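Local coordinates for cytochrome c-552/4 domain-containing protein (Ignicoccus hospitalis KIN4/I, PDB 4QO5) that is a membrane-associated octaheme cytochrome c of undetermined physiological role that probably takes part in electron transfer, at residues 335-340 with 360-365; 319-324 with 433-438; 104-109 with 209-214; 171-176 with 203-208. All coordinates share one frame; numbering follows the deposited sequence.

Contact 1 (335-340 with 360-365)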
# COMPACT_ATOMS: atom_id res chain seq x y z
N SER A 335 6.73 14.18 33.36
CA SER A 335 7.34 13.24 34.29
C SER A 335 6.26 12.52 35.09
O SER A 335 5.39 13.16 35.68
CB SER A 335 8.28 13.96 35.25
OG SER A 335 8.87 13.05 36.16
N VAL A 336 6.31 11.19 35.11
CA VAL A 336 5.29 10.39 35.80
C VAL A 336 5.94 9.39 36.76
O VAL A 336 7.04 8.91 36.52
CB VAL A 336 4.39 9.65 34.76
CG1 VAL A 336 5.17 8.56 34.01
CG2 VAL A 336 3.16 9.07 35.43
N GLU A 337 5.27 9.10 37.87
CA GLU A 337 5.65 7.96 38.70
C GLU A 337 5.43 6.67 37.91
O GLU A 337 4.34 6.43 37.38
CB GLU A 337 4.83 7.93 39.99
CG GLU A 337 5.65 8.09 41.26
CD GLU A 337 4.78 8.20 42.49
OE1 GLU A 337 3.60 8.61 42.35
OE2 GLU A 337 5.27 7.89 43.60
N ALA A 338 6.47 5.84 37.81
CA ALA A 338 6.45 4.70 36.89
C ALA A 338 5.63 3.51 37.39
O ALA A 338 4.91 2.88 36.61
CB ALA A 338 7.87 4.26 36.59
N MET A 339 5.73 3.21 38.67
CA MET A 339 5.16 1.99 39.23
C MET A 339 4.58 2.22 40.61
O MET A 339 5.32 2.49 41.56
CB MET A 339 6.25 0.92 39.31
CG MET A 339 5.82 -0.37 40.00
SD MET A 339 4.66 -1.34 39.02
CE MET A 339 5.58 -1.54 37.50
N PRO A 340 3.25 2.13 40.74
CA PRO A 340 2.63 2.24 42.07
C PRO A 340 3.10 1.10 42.97
O PRO A 340 3.25 -0.02 42.49
CB PRO A 340 1.13 2.11 41.77
CG PRO A 340 0.99 2.52 40.33
CD PRO A 340 2.24 2.03 39.66
N GLY A 360 8.85 4.53 43.11
CA GLY A 360 9.44 5.83 43.40
C GLY A 360 10.30 6.37 42.27
O GLY A 360 10.87 7.46 42.39
N VAL A 361 10.41 5.63 41.18
CA VAL A 361 11.15 6.10 40.02
C VAL A 361 10.26 6.95 39.13
O VAL A 361 9.10 6.61 38.88
CB VAL A 361 11.74 4.92 39.21
CG1 VAL A 361 12.51 5.43 38.01
CG2 VAL A 361 12.62 4.06 40.10
N LYS A 362 10.79 8.09 38.67
CA LYS A 362 10.08 8.95 37.73
C LYS A 362 10.59 8.65 36.33
O LYS A 362 11.79 8.52 36.12
CB LYS A 362 10.35 10.41 38.05
CG LYS A 362 9.85 10.86 39.41
CD LYS A 362 8.34 10.98 39.43
CE LYS A 362 7.87 11.82 40.60
NZ LYS A 362 8.39 11.28 41.89
N LEU A 363 9.67 8.54 35.37
CA LEU A 363 10.06 8.36 33.98
C LEU A 363 9.52 9.53 33.16
O LEU A 363 8.49 10.09 33.51
CB LEU A 363 9.50 7.03 33.44
CG LEU A 363 10.14 5.78 34.06
CD1 LEU A 363 9.59 4.50 33.46
CD2 LEU A 363 11.66 5.83 33.92
N PRO A 364 10.23 9.90 32.08
CA PRO A 364 9.73 10.97 31.20
C PRO A 364 8.68 10.42 30.23
O PRO A 364 8.94 10.30 29.03
CB PRO A 364 10.99 11.43 30.46
CG PRO A 364 11.84 10.22 30.40
CD PRO A 364 11.56 9.43 31.67
N MET A 365 7.52 10.09 30.76
CA MET A 365 6.43 9.52 29.98
C MET A 365 5.13 10.14 30.47
O MET A 365 5.10 10.72 31.56
CB MET A 365 6.42 8.00 30.15
CG MET A 365 7.56 7.32 29.39
SD MET A 365 7.81 5.63 29.93
CE MET A 365 6.44 4.82 29.11
O HOH W 1 6.00 4.36 43.16
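V336 and L363 meet through their peptide groups, the flat groups of this contact. The small sheet these build carries the side chains of V336 and L363 on one face and those of E337 and K362 on the other. V336 N donates to L363 O at 2.9 Å, and L363 N returns the bond to V336 O at the same length, so each residue both gives and accepts. One step further on, A338 N reaches V361 O at 2.9 Å, framing E337 and K362 as a non-hydrogen-bonded pair. Strands 336-337 and 362-363 thus make a two-stranded antiparallel sheet, joined by a connection that includes helix 341-349. On the face of V336 and L363 the methyl of A338 abuts L363 CD1, with CB to CD1 at 3.6 Å. V336 turns CG1 between its backbone N and carbonyl carbon (chi1 68°), which sets that methyl 3.3 Å from M365 O. The chain arrives there through an inverse gamma turn centred on P364, whose ring packs against helix 137-147. On the opposite face K362 CB lies 3.6 Å from S335 OG, and a bend at chi2 (-73°) keeps K362 CD near the same hydroxyl, 3.9 Å from S335 OG; K362 NZ stays 4.9 Å from E337 OE2, near enough for a mild attraction at most. Where the strands part, a water donates to M339 O and accepts from G360 N.

Contact 2 (319-324 with 433-438)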
# COMPACT_ATOMS: atom_id res chain seq x y z
N LEU A 319 2.21 5.43 24.87
CA LEU A 319 3.51 5.70 25.48
C LEU A 319 3.57 5.31 26.95
O LEU A 319 3.78 6.17 27.81
CB LEU A 319 3.85 7.18 25.31
CG LEU A 319 3.99 7.64 23.86
CD1 LEU A 319 3.99 9.17 23.74
CD2 LEU A 319 5.25 7.03 23.21
N ILE A 320 3.38 4.02 27.27
CA ILE A 320 3.15 2.95 26.29
C ILE A 320 1.64 2.70 26.11
O ILE A 320 1.23 1.98 25.20
CB ILE A 320 3.82 1.65 26.73
CG1 ILE A 320 3.19 1.17 28.05
CG2 ILE A 320 5.34 1.84 26.85
CD1 ILE A 320 3.71 -0.15 28.55
N TYR A 321 0.83 3.31 26.98
CA TYR A 321 -0.63 3.24 26.88
C TYR A 321 -1.20 4.49 26.22
O TYR A 321 -0.58 5.55 26.24
CB TYR A 321 -1.23 3.09 28.28
CG TYR A 321 -0.64 1.93 29.05
CD1 TYR A 321 -1.00 0.62 28.74
CD2 TYR A 321 0.29 2.14 30.06
CE1 TYR A 321 -0.45 -0.45 29.44
CE2 TYR A 321 0.84 1.08 30.75
CZ TYR A 321 0.46 -0.22 30.43
OH TYR A 321 1.01 -1.28 31.12
N ALA A 322 -2.40 4.37 25.66
CA ALA A 322 -3.14 5.53 25.17
C ALA A 322 -3.56 6.34 26.41
O ALA A 322 -3.89 5.76 27.45
CB ALA A 322 -4.36 5.11 24.37
N HIS A 323 -3.53 7.66 26.29
CA HIS A 323 -3.65 8.53 27.47
C HIS A 323 -4.27 9.87 27.09
O HIS A 323 -4.22 10.26 25.94
CB HIS A 323 -2.27 8.75 28.07
CG HIS A 323 -1.26 9.22 27.08
ND1 HIS A 323 -0.62 8.36 26.21
CD2 HIS A 323 -0.78 10.46 26.80
CE1 HIS A 323 0.22 9.05 25.45
NE2 HIS A 323 0.14 10.32 25.79
N PRO A 324 -4.83 10.60 28.07
CA PRO A 324 -5.38 11.90 27.69
C PRO A 324 -4.31 12.79 27.07
O PRO A 324 -3.13 12.66 27.41
CB PRO A 324 -5.86 12.49 29.04
CG PRO A 324 -6.12 11.29 29.90
CD PRO A 324 -5.10 10.26 29.48
N ALA A 433 -4.24 -5.17 26.84
CA ALA A 433 -3.36 -6.08 26.10
C ALA A 433 -1.90 -5.65 26.27
O ALA A 433 -1.01 -6.49 26.42
CB ALA A 433 -3.74 -6.13 24.61
N THR A 434 -1.67 -4.34 26.26
CA THR A 434 -0.34 -3.77 26.46
C THR A 434 0.17 -4.05 27.87
O THR A 434 1.36 -4.31 28.08
CB THR A 434 -0.35 -2.27 26.15
OG1 THR A 434 -0.69 -2.09 24.77
CG2 THR A 434 1.02 -1.63 26.42
N LEU A 435 -0.72 -4.03 28.86
CA LEU A 435 -0.31 -4.36 30.22
C LEU A 435 0.11 -5.83 30.27
O LEU A 435 1.05 -6.19 30.99
CB LEU A 435 -1.44 -4.08 31.22
CG LEU A 435 -1.20 -4.52 32.66
CD1 LEU A 435 0.06 -3.85 33.23
CD2 LEU A 435 -2.43 -4.18 33.53
N LYS A 436 -0.59 -6.67 29.52
CA LYS A 436 -0.28 -8.10 29.50
C LYS A 436 1.11 -8.36 28.91
O LYS A 436 1.89 -9.13 29.47
CB LYS A 436 -1.35 -8.87 28.71
CG LYS A 436 -1.20 -10.39 28.80
CD LYS A 436 -2.32 -11.10 28.06
CE LYS A 436 -2.17 -12.61 28.14
NZ LYS A 436 -2.56 -13.15 29.47
N THR A 437 1.42 -7.74 27.78
CA THR A 437 2.74 -7.95 27.18
C THR A 437 3.83 -7.35 28.06
O THR A 437 4.96 -7.86 28.09
CB THR A 437 2.84 -7.38 25.75
OG1 THR A 437 2.62 -5.96 25.77
CG2 THR A 437 1.83 -8.04 24.83
N THR A 438 3.50 -6.28 28.78
CA THR A 438 4.46 -5.67 29.69
C THR A 438 4.81 -6.63 30.84
O THR A 438 5.98 -6.74 31.25
CB THR A 438 3.95 -4.32 30.25
OG1 THR A 438 3.72 -3.42 29.16
CG2 THR A 438 4.96 -3.72 31.21
O HOH W 2 -0.77 0.66 23.99
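Y321 and T434 pass each other head to tail, the tyrosine ring running toward the helix as the threonine comes out from it. T434 CG2 sits obliquely by the ring, 3.6 Å from Y321 CE1. I320 CG1 lies over one face of the same ring, offset toward its rim, and L435 N comes to the ring edge in its plane. At the end of the ring, Y321 OH crosses L435 at a slant, 3.5 Å from its CD1, and donates a hydrogen bond to L369 O. I320 is set across the two threonines: it swings CG1 over its own backbone (chi1 63°), and from there CD1 reaches T434 CG2 at 3.7 Å and T438 OG1 at 3.3 Å. That hydroxyl is held by its own helix, donating to T434 O at 2.7 Å, and is also bonded to W469. Backbone T438 N reaches T434 O from the other face of the carbonyl. A water links the segments, giving a hydrogen to I320 O and lying 2.9 Å from T434 OG1, which is also hydrogen-bonded to T430 O of its own helix. Without the ring and hydroxyl, as with an alanine here, T434 and L435 would probably face a gap and L369 O lose its mate. Behind Y321, H323 ND1 donates to Y321 O at 2.8 Å, in the plane of the imidazole. The turn, with a cis peptide before I320, leads into strand 323-324 and rests on the long helix 413-447; W473 of helix 464-485 packs on both I320 and T434, and helix 498-520 backs A433, K436 and T437.

Contact 3 (104-109 with 209-214). With HEC (heme c), chain C.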
# COMPACT_ATOMS: atom_id res chain seq x y z
N ILE A 104 17.47 28.50 3.57
CA ILE A 104 16.43 27.90 4.39
C ILE A 104 15.51 28.97 4.92
O ILE A 104 15.85 29.67 5.89
CB ILE A 104 16.99 27.02 5.54
CG1 ILE A 104 17.84 25.88 4.98
CG2 ILE A 104 15.83 26.43 6.37
CD1 ILE A 104 18.53 25.05 6.06
N VAL A 105 14.36 29.12 4.27
CA VAL A 105 13.34 30.04 4.72
C VAL A 105 12.56 29.38 5.87
O VAL A 105 12.07 28.26 5.75
CB VAL A 105 12.42 30.45 3.55
CG1 VAL A 105 11.25 31.30 4.02
CG2 VAL A 105 13.22 31.17 2.46
N THR A 106 12.46 30.08 7.00
CA THR A 106 12.05 29.44 8.24
C THR A 106 10.67 29.93 8.70
O THR A 106 10.15 30.90 8.13
CB THR A 106 13.06 29.77 9.34
OG1 THR A 106 12.97 31.16 9.65
CG2 THR A 106 14.49 29.41 8.89
N PRO A 107 10.07 29.26 9.70
CA PRO A 107 8.79 29.75 10.25
C PRO A 107 8.84 31.22 10.66
O PRO A 107 7.85 31.96 10.51
CB PRO A 107 8.58 28.86 11.48
CG PRO A 107 9.22 27.55 11.08
CD PRO A 107 10.45 27.96 10.28
N ASN A 108 9.98 31.67 11.16
CA ASN A 108 10.10 33.08 11.52
C ASN A 108 10.03 34.02 10.31
O ASN A 108 9.58 35.16 10.43
CB ASN A 108 11.33 33.34 12.38
CG ASN A 108 11.14 32.89 13.82
OD1 ASN A 108 10.07 32.39 14.19
ND2 ASN A 108 12.16 33.08 14.65
N ASP A 109 10.45 33.53 9.15
CA ASP A 109 10.29 34.29 7.91
C ASP A 109 8.81 34.30 7.49
O ASP A 109 8.26 35.35 7.16
CB ASP A 109 11.12 33.67 6.79
CG ASP A 109 12.62 33.81 7.03
OD1 ASP A 109 13.03 34.78 7.73
OD2 ASP A 109 13.36 32.95 6.52
N ASP A 209 18.16 29.76 12.35
CA ASP A 209 17.80 30.95 13.12
C ASP A 209 17.19 30.58 14.48
O ASP A 209 16.74 31.46 15.23
CB ASP A 209 16.84 31.86 12.33
CG ASP A 209 15.47 31.22 12.08
OD1 ASP A 209 14.57 31.91 11.55
OD2 ASP A 209 15.29 30.03 12.42
N GLY A 210 17.16 29.29 14.78
CA GLY A 210 16.66 28.82 16.05
C GLY A 210 15.16 28.57 16.11
O GLY A 210 14.67 27.99 17.08
N SER A 211 14.42 29.00 15.09
CA SER A 211 13.00 28.70 15.06
C SER A 211 12.82 27.20 14.82
O SER A 211 13.73 26.52 14.34
CB SER A 211 12.26 29.51 13.99
OG SER A 211 12.71 29.21 12.68
N LEU A 212 11.64 26.70 15.19
CA LEU A 212 11.34 25.28 15.06
C LEU A 212 10.28 25.00 14.00
O LEU A 212 9.20 25.60 14.00
CB LEU A 212 10.84 24.72 16.39
CG LEU A 212 11.75 24.89 17.60
CD1 LEU A 212 11.10 24.21 18.80
CD2 LEU A 212 13.13 24.31 17.32
N GLY A 213 10.58 24.05 13.12
CA GLY A 213 9.57 23.54 12.20
C GLY A 213 9.94 23.69 10.74
O GLY A 213 10.78 24.50 10.38
N ALA A 214 9.33 22.88 9.89
CA ALA A 214 9.44 23.08 8.47
C ALA A 214 8.06 23.43 7.93
O ALA A 214 7.15 22.60 7.96
CB ALA A 214 10.00 21.83 7.77
FE HEC C . 12.71 29.23 -2.29
CHA HEC C . 14.52 26.77 -0.71
CHB HEC C . 15.02 29.20 -4.87
CHC HEC C . 10.86 31.48 -3.85
CHD HEC C . 10.59 29.39 0.40
NA HEC C . 14.39 28.18 -2.74
C1A HEC C . 14.97 27.21 -1.92
C2A HEC C . 16.17 26.72 -2.55
C3A HEC C . 16.30 27.37 -3.70
C4A HEC C . 15.20 28.29 -3.85
CMA HEC C . 17.44 27.16 -4.73
CAA HEC C . 17.12 25.66 -1.95
CBA HEC C . 16.52 24.27 -1.79
CGA HEC C . 16.66 23.58 -3.11
O1A HEC C . 15.69 22.88 -3.51
O2A HEC C . 17.73 23.74 -3.77
NB HEC C . 12.98 30.17 -3.92
C1B HEC C . 13.91 29.97 -4.94
C2B HEC C . 13.48 30.64 -6.13
C3B HEC C . 12.30 31.19 -5.81
C4B HEC C . 11.99 30.96 -4.44
CMB HEC C . 14.25 30.56 -7.47
CAB HEC C . 11.22 31.92 -6.58
CBB HEC C . 11.02 31.30 -8.01
NC HEC C . 11.08 30.27 -1.81
C1C HEC C . 10.46 31.20 -2.59
C2C HEC C . 9.46 31.90 -1.82
C3C HEC C . 9.28 31.13 -0.74
C4C HEC C . 10.37 30.22 -0.66
CMC HEC C . 8.45 32.84 -2.54
CAC HEC C . 8.34 31.16 0.50
CBC HEC C . 6.87 31.55 0.19
ND HEC C . 12.61 28.26 -0.51
C1D HEC C . 11.59 28.46 0.43
C2D HEC C . 11.71 27.55 1.54
C3D HEC C . 12.95 26.73 1.23
C4D HEC C . 13.43 27.24 -0.04
CMD HEC C . 10.70 27.53 2.73
CAD HEC C . 13.63 25.57 2.01
CBD HEC C . 13.25 25.42 3.47
CGD HEC C . 12.04 24.52 3.59
O1D HEC C . 11.60 24.28 4.73
O2D HEC C . 11.52 24.03 2.55
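T106 and D209 join a capping box to an Asx turn. T106 is the N-cap of the short helix 107-110 and pairs with D109, while D209 folds its own loop by accepting from the backbone two residues on. Among the hydrogen bonds, the one that crosses runs from T106 OG1 to D209 OD1 at 2.6 Å, met on the syn side but 34° out of the carboxylate plane. The other oxygen, D209 OD2, is gripped twice: by S211 OG at 2.7 Å, close to the carboxylate plane, and by S211 N at 3.0 Å from above it. With its carboxylate folded back above the main chain (chi1 66°), D209 can serve its loop and the helix start at once, and the three donors probably favour its charged form. With an asparagine here one acceptor oxygen is gone, and either the T106 hydroxyl or the S211 donors would probably be left without a mate. Inside the box, T106 N donates to D109 OD2 at 3.0 Å, and the return bond from D109 N to T106 OG1 is weak. Van der Waals contacts fill the rest. The amide of N108 rests on S211 CB, with N108 CG 3.6 Å from it, and the ring of P107 lies against the loop backbone, its CG 3.5 Å from L212 O. Heme contacts come from V105, just before the cap, beside the heme whose iron is bound by H83 and H222. There V105 CB approaches the heme methyl CMD at 3.5 Å, and V105 O comes to 3.4 Å from the same methyl carbon.

Contact 4 (171-176 with 203-208). With HEC (heme c), chain E.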
# COMPACT_ATOMS: atom_id res chain seq x y z
N HIS A 171 10.55 13.43 12.01
CA HIS A 171 10.57 14.25 13.22
C HIS A 171 11.33 15.57 13.06
O HIS A 171 11.02 16.55 13.75
CB HIS A 171 11.17 13.46 14.41
CG HIS A 171 10.25 12.42 14.96
ND1 HIS A 171 9.55 12.59 16.14
CD2 HIS A 171 9.92 11.18 14.51
CE1 HIS A 171 8.83 11.52 16.39
NE2 HIS A 171 9.04 10.65 15.42
N GLY A 172 12.33 15.60 12.19
CA GLY A 172 13.16 16.80 12.04
C GLY A 172 14.58 16.59 12.51
O GLY A 172 14.83 15.82 13.45
N THR A 173 15.52 17.27 11.85
CA THR A 173 16.92 17.26 12.25
C THR A 173 17.27 18.60 12.89
O THR A 173 16.46 19.52 12.90
CB THR A 173 17.85 17.15 11.01
OG1 THR A 173 17.46 18.15 10.05
CG2 THR A 173 17.78 15.77 10.38
N VAL A 174 18.48 18.69 13.42
CA VAL A 174 19.05 19.99 13.79
C VAL A 174 19.95 20.44 12.64
O VAL A 174 20.89 19.74 12.26
CB VAL A 174 19.88 19.88 15.08
CG1 VAL A 174 20.68 21.18 15.32
CG2 VAL A 174 18.97 19.59 16.25
N VAL A 175 19.63 21.58 12.05
CA VAL A 175 20.38 22.10 10.92
C VAL A 175 21.56 22.93 11.45
O VAL A 175 21.38 23.84 12.27
CB VAL A 175 19.49 22.96 10.00
CG1 VAL A 175 20.32 23.50 8.82
CG2 VAL A 175 18.27 22.16 9.51
N LYS A 176 22.75 22.60 10.99
CA LYS A 176 23.94 23.38 11.33
C LYS A 176 24.60 23.93 10.07
O LYS A 176 24.81 23.21 9.11
CB LYS A 176 24.93 22.53 12.13
CG LYS A 176 24.46 22.23 13.54
CD LYS A 176 25.43 21.35 14.31
CE LYS A 176 24.83 20.92 15.65
NZ LYS A 176 25.79 20.18 16.51
N VAL A 203 8.77 17.77 10.77
CA VAL A 203 7.94 18.82 11.37
C VAL A 203 8.62 19.62 12.47
O VAL A 203 8.27 20.78 12.67
CB VAL A 203 6.60 18.27 11.87
CG1 VAL A 203 5.77 17.80 10.69
CG2 VAL A 203 6.85 17.14 12.86
N GLY A 204 9.56 19.01 13.20
CA GLY A 204 10.26 19.69 14.27
C GLY A 204 11.68 20.11 13.91
O GLY A 204 12.54 20.20 14.78
N ARG A 205 11.94 20.34 12.62
CA ARG A 205 13.29 20.72 12.19
C ARG A 205 13.79 21.94 12.97
O ARG A 205 13.06 22.93 13.12
CB ARG A 205 13.32 21.03 10.70
CG ARG A 205 14.76 21.34 10.16
CD ARG A 205 14.66 21.64 8.68
NE ARG A 205 14.07 22.97 8.47
CZ ARG A 205 13.37 23.33 7.40
NH1 ARG A 205 13.12 22.46 6.40
NH2 ARG A 205 12.92 24.56 7.32
N VAL A 206 15.02 21.87 13.48
CA VAL A 206 15.60 23.00 14.22
C VAL A 206 16.42 23.84 13.24
O VAL A 206 17.49 23.44 12.81
CB VAL A 206 16.47 22.51 15.40
CG1 VAL A 206 16.98 23.70 16.22
CG2 VAL A 206 15.67 21.54 16.27
N ASN A 207 15.89 25.01 12.90
CA ASN A 207 16.43 25.83 11.84
C ASN A 207 17.66 26.62 12.28
O ASN A 207 17.90 26.77 13.48
CB ASN A 207 15.33 26.77 11.34
CG ASN A 207 14.20 26.01 10.70
OD1 ASN A 207 14.37 25.40 9.65
ND2 ASN A 207 13.05 26.01 11.35
N PRO A 208 18.43 27.13 11.31
CA PRO A 208 19.63 27.91 11.64
C PRO A 208 19.35 29.17 12.48
O PRO A 208 20.23 29.59 13.22
CB PRO A 208 20.19 28.30 10.27
CG PRO A 208 19.70 27.26 9.33
CD PRO A 208 18.32 26.87 9.85
FE HEC E . 8.09 8.63 15.30
CHA HEC E . 5.63 10.02 17.34
CHB HEC E . 9.63 7.43 18.11
CHC HEC E . 10.45 7.06 13.35
CHD HEC E . 6.26 9.35 12.54
NA HEC E . 7.66 8.68 17.32
C1A HEC E . 6.68 9.39 17.96
C2A HEC E . 6.95 9.36 19.39
C3A HEC E . 8.05 8.64 19.57
C4A HEC E . 8.51 8.19 18.28
CMA HEC E . 8.77 8.26 20.88
CAA HEC E . 6.13 10.06 20.50
CBA HEC E . 6.92 11.33 20.83
CGA HEC E . 6.22 12.22 21.83
O1A HEC E . 6.73 12.36 22.97
O2A HEC E . 5.17 12.79 21.48
NB HEC E . 9.70 7.52 15.68
C1B HEC E . 10.16 7.09 16.90
C2B HEC E . 11.36 6.32 16.72
C3B HEC E . 11.53 6.16 15.40
C4B HEC E . 10.54 6.96 14.72
CMB HEC E . 12.11 5.62 17.88
CAB HEC E . 12.56 5.36 14.56
CBB HEC E . 13.31 4.17 15.20
NC HEC E . 8.32 8.20 13.37
C1C HEC E . 9.40 7.65 12.71
C2C HEC E . 9.29 7.95 11.30
C3C HEC E . 8.04 8.43 11.15
C4C HEC E . 7.47 8.70 12.42
CMC HEC E . 10.24 7.31 10.25
CAC HEC E . 7.16 8.85 9.99
CBC HEC E . 7.09 7.70 8.94
ND HEC E . 6.25 9.55 14.98
C1D HEC E . 5.68 9.71 13.73
C2D HEC E . 4.37 10.28 13.88
C3D HEC E . 4.16 10.48 15.38
C4D HEC E . 5.37 10.00 15.99
CMD HEC E . 3.38 10.62 12.76
CAD HEC E . 2.91 11.03 16.10
CBD HEC E . 1.87 9.91 16.09
CGD HEC E . 0.68 10.26 16.95
O1D HEC E . -0.38 9.61 16.77
O2D HEC E . 0.79 11.16 17.81
O HOH W 3 19.93 25.07 14.29
O HOH W 4 6.75 6.50 15.20
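R205 crosses T173 and V175 at a slant and can be followed outward from its backbone. Its CB lies 4.1 Å from T173 O. CG, anti to the backbone N (chi1 -176°), comes to 3.7 Å from V175 CG2, and CD keeps to the same methyl. A bend at chi3 then turns the guanidinium side-on to N207: NE at 2.7 Å and NH2 at 2.9 Å both donate to N207 OD1, which lies almost in the guanidinium plane and helps fix its rotation. At the tip NH1 bonds to N200 O and to a heme propionate. The two segments run nearly parallel, 11° apart, and are joined by a single backbone bridge at V174 and V206: V206 N donates to T173 O and V175 N to V206 O. Around it V174 and V206 project together from the bridge, CG2 against CG2, and V175 CG1 packs on P208 CG at 3.8 Å. Upstream, H171 ends a Cys-x-x-Cys-His heme-binding motif. Its carbonyl takes a bond from G204 N, the donor well above the carbonyl plane, while H171 NE2 binds the heme iron at 2.2 Å. On the iron's other side a water stands 2.5 Å away. G172, with positive phi, turns the chain out of the helix against G204 and R205, where a side chain would clash with their backbone.

In the fold
The four contacts form two touching pairs. Contacts 3 and 4 have centres 9 Å apart and share the loop 203-214: G213 N lies 2.7 Å from R205 O, and G213 O 2.9 Å from N207 ND2, both probable hydrogen bonds. They also share a heme, since R205 NH1 of contact 4 bonds to propionate O1D of the heme beside V105 in contact 3, while H171 holds the iron of another. Contact 1 is nested within the chain loop closed by contact 2; their centres are 14 Å apart, and M365 CE touches L319 O at 3.3 Å. L319 itself lines a heme pocket. Between the pairs, contacts 2 and 4 approach to about 9 Å between nearest atoms.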